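A-adding tRNA nucleotidyltransferase (Aquifex aeolicus, PDB 4WBY) adds the terminal adenosine to tRNAs ending in CC, using ATP and magnesium to complete the 3' CCA end. Local coordinates at residues 256-261 with 354-359; 312-317 with 340-345. All blocks are in the same frame, centred on the assembly; numbering follows the deposited sequence.

Contact 1: residues 256-261 with 354-359; sequences VDWHAL and LYLEKL
The indole of W258 meets the 354-359 segment with its edge alone: CD1 of L356 and OE2 of E357 both lie near the ring plane, at the rim of the six-membered ring, and neither residue covers a face. CH2 of the indole is 3.9 Å from L356 CD1. Next to it, CZ2 comes within 3.8 Å of E357 OE2, and the carboxylate is turned 53° from the ring plane. This is no hydrogen bond, but the slightly positive C-H rim of an aromatic ring probably tolerates a carboxylate oxygen well. The other oxygen, OE1, forms a salt bridge with K353, one turn back on the same helix. F263 meets the indole edge-to-face.

These helices, 243-262 and 349-359, belong to the helical C-terminal part of this seahorse-shaped nucleotidyltransferase piece of a longer protein, away from the ATP and magnesium sites. Tryptophan suits the place because its length bridges two well-separated backbones: with CG anti to the backbone N (chi1 169°), the ring reaches across. L356 supplies a branched, apolar end and also packs on L339. It lies within a wider pi-type turn, 355-359, made by L359 N donating to L354 O (3.0 Å); K358 N reaches the same oxygen from the opposite face of its carbonyl plane. Beside W258, H259 faces helix 336-342, its ND1 hydrogen-bonded to Y270 OH.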
ATOM      1  N   VAL A 256     -13.933  -9.499  -3.360  1.00 20.92           N
ATOM      2  CA  VAL A 256     -13.039  -9.205  -2.248  1.00 22.61           C
ATOM      3  C   VAL A 256     -13.778  -8.552  -1.081  1.00 22.28           C
ATOM      4  O   VAL A 256     -13.545  -8.890   0.085  1.00 23.67           O
ATOM      5  CB  VAL A 256     -11.880  -8.289  -2.708  1.00 27.19           C
ATOM      6  CG1 VAL A 256     -11.226  -7.573  -1.525  1.00 31.25           C
ATOM      7  CG2 VAL A 256     -10.867  -9.097  -3.507  1.00 29.98           C
ATOM      8  N   ASP A 257     -14.669  -7.616  -1.389  1.00 23.46           N
ATOM      9  CA  ASP A 257     -15.432  -6.943  -0.345  1.00 24.97           C
ATOM     10  C   ASP A 257     -16.327  -7.949   0.374  1.00 25.62           C
ATOM     11  O   ASP A 257     -16.469  -7.910   1.602  1.00 26.73           O
ATOM     12  CB  ASP A 257     -16.266  -5.800  -0.927  1.00 26.93           C
ATOM     13  CG  ASP A 257     -15.416  -4.609  -1.363  1.00 30.28           C
ATOM     14  OD1 ASP A 257     -14.227  -4.531  -0.975  1.00 33.13           O
ATOM     15  OD2 ASP A 257     -15.940  -3.743  -2.093  1.00 32.22           O
ATOM     16  N   TRP A 258     -16.917  -8.862  -0.393  1.00 25.70           N
ATOM     17  CA  TRP A 258     -17.744  -9.915   0.187  1.00 26.73           C
ATOM     18  C   TRP A 258     -16.916 -10.824   1.096  1.00 26.00           C
ATOM     19  O   TRP A 258     -17.308 -11.112   2.228  1.00 26.58           O
ATOM     20  CB  TRP A 258     -18.418 -10.734  -0.919  1.00 28.50           C
ATOM     21  CG  TRP A 258     -19.074 -11.991  -0.429  1.00 30.77           C
ATOM     22  CD1 TRP A 258     -20.329 -12.110   0.094  1.00 31.74           C
ATOM     23  CD2 TRP A 258     -18.507 -13.308  -0.416  1.00 30.80           C
ATOM     24  NE1 TRP A 258     -20.578 -13.421   0.433  1.00 33.04           N
ATOM     25  CE2 TRP A 258     -19.475 -14.175   0.132  1.00 31.34           C
ATOM     26  CE3 TRP A 258     -17.276 -13.840  -0.816  1.00 31.74           C
ATOM     27  CZ2 TRP A 258     -19.253 -15.543   0.288  1.00 31.74           C
ATOM     28  CZ3 TRP A 258     -17.055 -15.199  -0.657  1.00 30.99           C
ATOM     29  CH2 TRP A 258     -18.036 -16.035  -0.109  1.00 32.49           C
ATOM     30  N   HIS A 259     -15.766 -11.268   0.602  1.00 25.11           N
ATOM     31  CA  HIS A 259     -14.936 -12.180   1.375  1.00 24.76           C
ATOM     32  C   HIS A 259     -14.449 -11.529   2.670  1.00 24.74           C
ATOM     33  O   HIS A 259     -14.463 -12.156   3.733  1.00 24.79           O
ATOM     34  CB  HIS A 259     -13.739 -12.661   0.557  1.00 23.89           C
ATOM     35  CG  HIS A 259     -12.887 -13.650   1.288  1.00 24.10           C
ATOM     36  ND1 HIS A 259     -11.715 -13.297   1.921  1.00 24.09           N
ATOM     37  CD2 HIS A 259     -13.059 -14.974   1.520  1.00 23.99           C
ATOM     38  CE1 HIS A 259     -11.191 -14.364   2.499  1.00 24.88           C
ATOM     39  NE2 HIS A 259     -11.989 -15.393   2.275  1.00 24.84           N
ATOM     40  N   ALA A 260     -14.020 -10.271   2.580  1.00 24.26           N
ATOM     41  CA  ALA A 260     -13.487  -9.570   3.745  1.00 25.66           C
ATOM     42  C   ALA A 260     -14.562  -9.379   4.809  1.00 29.16           C
ATOM     43  O   ALA A 260     -14.277  -9.409   6.007  1.00 31.20           O
ATOM     44  CB  ALA A 260     -12.896  -8.226   3.338  1.00 25.63           C
ATOM     45  N   LEU A 261     -15.799  -9.194   4.361  1.00 29.50           N
ATOM     46  CA  LEU A 261     -16.926  -8.989   5.263  1.00 33.02           C
ATOM     47  C   LEU A 261     -17.350 -10.295   5.924  1.00 33.36           C
ATOM     48  O   LEU A 261     -17.542 -10.356   7.136  1.00 35.11           O
ATOM     49  CB  LEU A 261     -18.105  -8.381   4.503  1.00 35.32           C
ATOM     50  CG  LEU A 261     -19.391  -8.110   5.282  1.00 41.25           C
ATOM     51  CD1 LEU A 261     -19.139  -7.082   6.368  1.00 42.77           C
ATOM     52  CD2 LEU A 261     -20.497  -7.645   4.346  1.00 42.39           C
ATOM     53  N   LEU A 354     -20.690 -21.966  -1.859  1.00 37.55           N
ATOM     54  CA  LEU A 354     -21.179 -23.144  -1.148  1.00 38.33           C
ATOM     55  C   LEU A 354     -20.038 -23.857  -0.434  1.00 35.66           C
ATOM     56  O   LEU A 354     -20.181 -24.278   0.714  1.00 38.79           O
ATOM     57  CB  LEU A 354     -21.882 -24.104  -2.107  1.00 40.86           C
ATOM     58  CG  LEU A 354     -22.455 -25.368  -1.459  1.00 43.73           C
ATOM     59  CD1 LEU A 354     -23.570 -25.012  -0.482  1.00 44.18           C
ATOM     60  CD2 LEU A 354     -22.953 -26.348  -2.515  1.00 44.97           C
ATOM     61  N   TYR A 355     -18.906 -23.996  -1.115  1.00 33.37           N
ATOM     62  CA  TYR A 355     -17.742 -24.607  -0.493  1.00 30.52           C
ATOM     63  C   TYR A 355     -17.317 -23.824   0.743  1.00 32.76           C
ATOM     64  O   TYR A 355     -17.066 -24.405   1.796  1.00 33.10           O
ATOM     65  CB  TYR A 355     -16.573 -24.691  -1.467  1.00 29.49           C
ATOM     66  CG  TYR A 355     -15.308 -25.162  -0.790  1.00 28.86           C
ATOM     67  CD1 TYR A 355     -15.120 -26.503  -0.496  1.00 29.84           C
ATOM     68  CD2 TYR A 355     -14.314 -24.263  -0.424  1.00 29.04           C
ATOM     69  CE1 TYR A 355     -13.978 -26.940   0.135  1.00 31.04           C
ATOM     70  CE2 TYR A 355     -13.163 -24.692   0.211  1.00 30.74           C
ATOM     71  CZ  TYR A 355     -13.003 -26.034   0.485  1.00 32.33           C
ATOM     72  OH  TYR A 355     -11.865 -26.478   1.113  1.00 35.54           O
ATOM     73  N   LEU A 356     -17.241 -22.504   0.604  1.00 33.64           N
ATOM     74  CA  LEU A 356     -16.751 -21.644   1.675  1.00 32.76           C
ATOM     75  C   LEU A 356     -17.713 -21.567   2.850  1.00 36.61           C
ATOM     76  O   LEU A 356     -17.290 -21.552   4.007  1.00 37.81           O
ATOM     77  CB  LEU A 356     -16.477 -20.234   1.142  1.00 33.29           C
ATOM     78  CG  LEU A 356     -15.198 -20.063   0.327  1.00 33.80           C
ATOM     79  CD1 LEU A 356     -15.121 -18.660  -0.247  1.00 36.28           C
ATOM     80  CD2 LEU A 356     -13.979 -20.355   1.192  1.00 32.69           C
ATOM     81  N   GLU A 357     -19.006 -21.524   2.550  1.00 38.73           N
ATOM     82  CA  GLU A 357     -20.009 -21.326   3.586  1.00 43.84           C
ATOM     83  C   GLU A 357     -20.491 -22.630   4.221  1.00 44.13           C
ATOM     84  O   GLU A 357     -20.854 -22.643   5.394  1.00 45.33           O
ATOM     85  CB  GLU A 357     -21.205 -20.556   3.018  1.00 46.25           C
ATOM     86  CG  GLU A 357     -20.885 -19.116   2.634  1.00 48.36           C
ATOM     87  CD  GLU A 357     -22.088 -18.380   2.076  1.00 51.64           C
ATOM     88  OE1 GLU A 357     -22.982 -19.046   1.510  1.00 54.09           O
ATOM     89  OE2 GLU A 357     -22.144 -17.138   2.205  1.00 51.96           O
ATOM     90  N   LYS A 358     -20.487 -23.722   3.461  1.00 45.30           N
ATOM     91  CA  LYS A 358     -21.081 -24.974   3.936  1.00 45.85           C
ATOM     92  C   LYS A 358     -20.163 -26.199   3.868  1.00 44.86           C
ATOM     93  O   LYS A 358     -19.948 -26.875   4.875  1.00 46.32           O
ATOM     94  CB  LYS A 358     -22.358 -25.277   3.146  1.00 48.12           C
ATOM     95  CG  LYS A 358     -23.446 -24.218   3.260  1.00 50.59           C
ATOM     96  CD  LYS A 358     -24.005 -24.137   4.669  1.00 53.90           C
ATOM     97  CE  LYS A 358     -25.137 -23.125   4.749  1.00 55.65           C
ATOM     98  NZ  LYS A 358     -25.684 -23.010   6.130  1.00 57.04           N
ATOM     99  N   LEU A 359     -19.636 -26.489   2.681  1.00 41.39           N
ATOM    100  CA  LEU A 359     -18.980 -27.770   2.428  1.00 42.89           C
ATOM    101  C   LEU A 359     -17.712 -28.000   3.254  1.00 44.08           C
ATOM    102  O   LEU A 359     -17.489 -29.100   3.764  1.00 46.19           O
ATOM    103  CB  LEU A 359     -18.648 -27.905   0.939  1.00 43.69           C
ATOM    104  CG  LEU A 359     -19.830 -27.770  -0.023  1.00 42.46           C
ATOM    105  CD1 LEU A 359     -19.396 -28.107  -1.444  1.00 42.77           C
ATOM    106  CD2 LEU A 359     -20.988 -28.651   0.414  1.00 43.33           C
TER

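Contact 2: residues 312-317 with 340-345; sequences GSLKEE and LLLMLE. With SO4 (sulfate ion), chain B.
L314 and K315 face L342 and E345 across this contact, and G312, shortly before them, lies with K315 NZ beside a bound sulfate. The G312 CA is 3.4 Å from sulfate O4; a CB here would run into that oxygen, so the absence of a side chain lets the ion sit close. The ion itself probably comes from the crystallisation liquor.

L314 turns inward, its branch swung opposite the backbone nitrogen (chi1 176°). Its CD2 meets CD1 of L342 at 4.0 Å, the two side chains crossing at about a right angle. F306 and L334 also touch L314, making it part of the buried core, where a branched aliphatic residue is well placed.

Here the packing joins helix 311-320 to helix 336-342 in the all-helical C-terminal region, near whose C-terminal end L342 to E345 form a type I beta turn. The turn is closed by E345 N donating to L342 O.

K315 plays two parts. Its aliphatic stem lies against the second segment, CG being 3.9 Å from L342 CD2 and CD 3.8 Å from E345 CD. A bend at chi3 (-68°) then takes the amine to the sulfate, and NZ donates a hydrogen bond to O2 of 3.0 Å. The same NZ is 4.1 Å from E345 OE2, too far for a salt bridge, though its charge may ease the negative charge of E345, whose OE1 lies close to E347 OE2. Cut back to alanine, this position would probably lose the hydrogen bond to the sulfate, and E345 a nearby positive charge, while L342 CD2 and the glutamate stem would miss the methylenes they pack on.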
ATOM      1  N   GLY A 312      -7.561 -23.291 -16.283  1.00 24.61           N
ATOM      2  CA  GLY A 312      -8.420 -23.615 -17.408  1.00 25.43           C
ATOM      3  C   GLY A 312      -9.061 -24.977 -17.230  1.00 25.83           C
ATOM      4  O   GLY A 312     -10.277 -25.125 -17.336  1.00 25.45           O
ATOM      5  N   SER A 313      -8.239 -25.979 -16.938  1.00 25.12           N
ATOM      6  CA  SER A 313      -8.748 -27.327 -16.740  1.00 24.72           C
ATOM      7  C   SER A 313      -9.647 -27.379 -15.509  1.00 25.38           C
ATOM      8  O   SER A 313     -10.686 -28.033 -15.519  1.00 28.92           O
ATOM      9  CB  SER A 313      -7.596 -28.316 -16.601  1.00 28.20           C
ATOM     10  OG  SER A 313      -8.088 -29.610 -16.317  1.00 31.43           O
ATOM     11  N   LEU A 314      -9.257 -26.669 -14.455  1.00 24.27           N
ATOM     12  CA  LEU A 314     -10.016 -26.716 -13.211  1.00 26.71           C
ATOM     13  C   LEU A 314     -11.402 -26.112 -13.391  1.00 27.46           C
ATOM     14  O   LEU A 314     -12.379 -26.640 -12.874  1.00 27.34           O
ATOM     15  CB  LEU A 314      -9.272 -25.996 -12.087  1.00 26.57           C
ATOM     16  CG  LEU A 314     -10.050 -25.911 -10.771  1.00 27.04           C
ATOM     17  CD1 LEU A 314     -10.278 -27.294 -10.172  1.00 30.48           C
ATOM     18  CD2 LEU A 314      -9.326 -25.001  -9.788  1.00 27.86           C
ATOM     19  N   LYS A 315     -11.483 -25.002 -14.119  1.00 28.79           N
ATOM     20  CA  LYS A 315     -12.768 -24.364 -14.389  1.00 27.80           C
ATOM     21  C   LYS A 315     -13.706 -25.332 -15.094  1.00 27.31           C
ATOM     22  O   LYS A 315     -14.880 -25.427 -14.755  1.00 27.54           O
ATOM     23  CB  LYS A 315     -12.590 -23.101 -15.235  1.00 28.63           C
ATOM     24  CG  LYS A 315     -12.001 -21.916 -14.493  1.00 29.98           C
ATOM     25  CD  LYS A 315     -11.950 -20.691 -15.391  1.00 31.75           C
ATOM     26  CE  LYS A 315     -10.944 -20.859 -16.521  1.00 35.99           C
ATOM     27  NZ  LYS A 315     -10.790 -19.606 -17.323  1.00 39.80           N
ATOM     28  N   GLU A 316     -13.182 -26.059 -16.074  1.00 28.22           N
ATOM     29  CA  GLU A 316     -13.982 -27.041 -16.785  1.00 30.55           C
ATOM     30  C   GLU A 316     -14.409 -28.195 -15.871  1.00 31.94           C
ATOM     31  O   GLU A 316     -15.558 -28.625 -15.920  1.00 33.18           O
ATOM     32  CB  GLU A 316     -13.212 -27.567 -17.995  1.00 33.56           C
ATOM     33  CG  GLU A 316     -14.013 -28.511 -18.876  1.00 38.73           C
ATOM     34  CD  GLU A 316     -15.236 -27.855 -19.495  1.00 43.98           C
ATOM     35  OE1 GLU A 316     -15.229 -26.618 -19.686  1.00 44.85           O
ATOM     36  OE2 GLU A 316     -16.209 -28.581 -19.792  1.00 47.48           O
ATOM     37  N   GLU A 317     -13.498 -28.683 -15.029  1.00 30.06           N
ATOM     38  CA  GLU A 317     -13.821 -29.785 -14.125  1.00 32.93           C
ATOM     39  C   GLU A 317     -14.873 -29.362 -13.116  1.00 32.05           C
ATOM     40  O   GLU A 317     -15.763 -30.136 -12.777  1.00 33.02           O
ATOM     41  CB  GLU A 317     -12.577 -30.282 -13.389  1.00 39.18           C
ATOM     42  CG  GLU A 317     -11.666 -31.166 -14.216  1.00 45.61           C
ATOM     43  CD  GLU A 317     -10.806 -32.067 -13.351  1.00 51.58           C
ATOM     44  OE1 GLU A 317      -9.583 -31.830 -13.276  1.00 55.57           O
ATOM     45  OE2 GLU A 317     -11.355 -33.014 -12.744  1.00 52.24           O
ATOM     46  N   LEU A 340     -11.199 -17.114  -4.818  1.00 21.66           N
ATOM     47  CA  LEU A 340     -11.756 -15.808  -5.150  1.00 22.73           C
ATOM     48  C   LEU A 340     -11.666 -15.559  -6.659  1.00 22.42           C
ATOM     49  O   LEU A 340     -12.586 -15.000  -7.257  1.00 22.66           O
ATOM     50  CB  LEU A 340     -11.052 -14.710  -4.351  1.00 23.64           C
ATOM     51  CG  LEU A 340     -11.202 -14.881  -2.835  1.00 23.58           C
ATOM     52  CD1 LEU A 340     -10.579 -13.728  -2.059  1.00 24.93           C
ATOM     53  CD2 LEU A 340     -12.659 -15.076  -2.442  1.00 25.10           C
ATOM     54  N   LEU A 341     -10.584 -16.018  -7.282  1.00 22.39           N
ATOM     55  CA  LEU A 341     -10.449 -15.914  -8.734  1.00 24.95           C
ATOM     56  C   LEU A 341     -11.548 -16.708  -9.446  1.00 24.93           C
ATOM     57  O   LEU A 341     -12.118 -16.249 -10.439  1.00 24.05           O
ATOM     58  CB  LEU A 341      -9.066 -16.397  -9.177  1.00 30.32           C
ATOM     59  CG  LEU A 341      -8.063 -15.371  -9.712  1.00 35.86           C
ATOM     60  CD1 LEU A 341      -8.266 -13.980  -9.120  1.00 32.94           C
ATOM     61  CD2 LEU A 341      -6.642 -15.860  -9.479  1.00 34.11           C
ATOM     62  N   LEU A 342     -11.853 -17.892  -8.922  1.00 24.54           N
ATOM     63  CA  LEU A 342     -12.897 -18.736  -9.491  1.00 23.60           C
ATOM     64  C   LEU A 342     -14.260 -18.059  -9.408  1.00 25.22           C
ATOM     65  O   LEU A 342     -15.122 -18.288 -10.256  1.00 27.82           O
ATOM     66  CB  LEU A 342     -12.931 -20.102  -8.788  1.00 23.13           C
ATOM     67  CG  LEU A 342     -11.822 -21.073  -9.217  1.00 24.31           C
ATOM     68  CD1 LEU A 342     -11.664 -22.189  -8.202  1.00 25.48           C
ATOM     69  CD2 LEU A 342     -12.088 -21.661 -10.601  1.00 25.48           C
ATOM     70  N   MET A 343     -14.448 -17.209  -8.402  1.00 24.09           N
ATOM     71  CA  MET A 343     -15.715 -16.503  -8.248  1.00 25.94           C
ATOM     72  C   MET A 343     -15.932 -15.413  -9.293  1.00 26.93           C
ATOM     73  O   MET A 343     -17.012 -14.836  -9.363  1.00 27.11           O
ATOM     74  CB  MET A 343     -15.816 -15.905  -6.851  1.00 26.12           C
ATOM     75  CG  MET A 343     -16.025 -16.965  -5.790  1.00 26.55           C
ATOM     76  SD  MET A 343     -16.226 -16.283  -4.141  1.00 28.29           S
ATOM     77  CE  MET A 343     -17.710 -15.306  -4.345  1.00 28.74           C
ATOM     78  N   LEU A 344     -14.914 -15.137 -10.102  1.00 24.79           N
ATOM     79  CA  LEU A 344     -15.065 -14.233 -11.242  1.00 25.05           C
ATOM     80  C   LEU A 344     -15.781 -14.915 -12.401  1.00 27.67           C
ATOM     81  O   LEU A 344     -16.200 -14.255 -13.352  1.00 30.69           O
ATOM     82  CB  LEU A 344     -13.705 -13.719 -11.710  1.00 26.15           C
ATOM     83  CG  LEU A 344     -12.912 -12.970 -10.642  1.00 26.72           C
ATOM     84  CD1 LEU A 344     -11.523 -12.598 -11.144  1.00 28.50           C
ATOM     85  CD2 LEU A 344     -13.675 -11.724 -10.206  1.00 29.21           C
ATOM     86  N   GLU A 345     -15.894 -16.238 -12.330  1.00 26.92           N
ATOM     87  CA  GLU A 345     -16.650 -16.994 -13.318  1.00 30.09           C
ATOM     88  C   GLU A 345     -18.076 -17.154 -12.815  1.00 31.36           C
ATOM     89  O   GLU A 345     -18.318 -17.872 -11.847  1.00 31.30           O
ATOM     90  CB  GLU A 345     -16.018 -18.364 -13.563  1.00 31.85           C
ATOM     91  CG  GLU A 345     -14.510 -18.330 -13.744  1.00 34.81           C
ATOM     92  CD  GLU A 345     -14.098 -17.639 -15.021  1.00 39.05           C
ATOM     93  OE1 GLU A 345     -14.864 -17.709 -16.004  1.00 40.27           O
ATOM     94  OE2 GLU A 345     -13.008 -17.028 -15.041  1.00 39.64           O
TER
HETATM   95  S   SO4 B2001      -9.667 -21.837 -20.851  1.00 27.36           S
HETATM   96  O1  SO4 B2001      -9.645 -20.825 -21.904  1.00 29.49           O
HETATM   97  O2  SO4 B2001     -10.418 -21.332 -19.707  1.00 33.59           O
HETATM   98  O3  SO4 B2001     -10.291 -23.069 -21.330  1.00 34.17           O
HETATM   99  O4  SO4 B2001      -8.308 -22.155 -20.430  1.00 31.68           O

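How the contacts relate
From the N terminus the chain passes through the head domain and on into helices, reaching helix 243-262, where contact 1 starts. It then runs through several more helices to 311-320. Contact 2 closes the shorter loop, with 22 residues between its segments, on returning at the end of helix 336-342. Helix 349-359 follows and closes contact 1, whose loop of 92 intervening residues therefore encloses the whole of contact 2 without crossing it. The contacts' centres lie about 15 Å apart, yet the two contacts touch where M343 SD packs 3.7 Å from W258 CZ3 and L340 CD2 lies 4.0 Å from H259 CD2, placing the 340-345 segment against helix 243-262 as well as against helix 311-320.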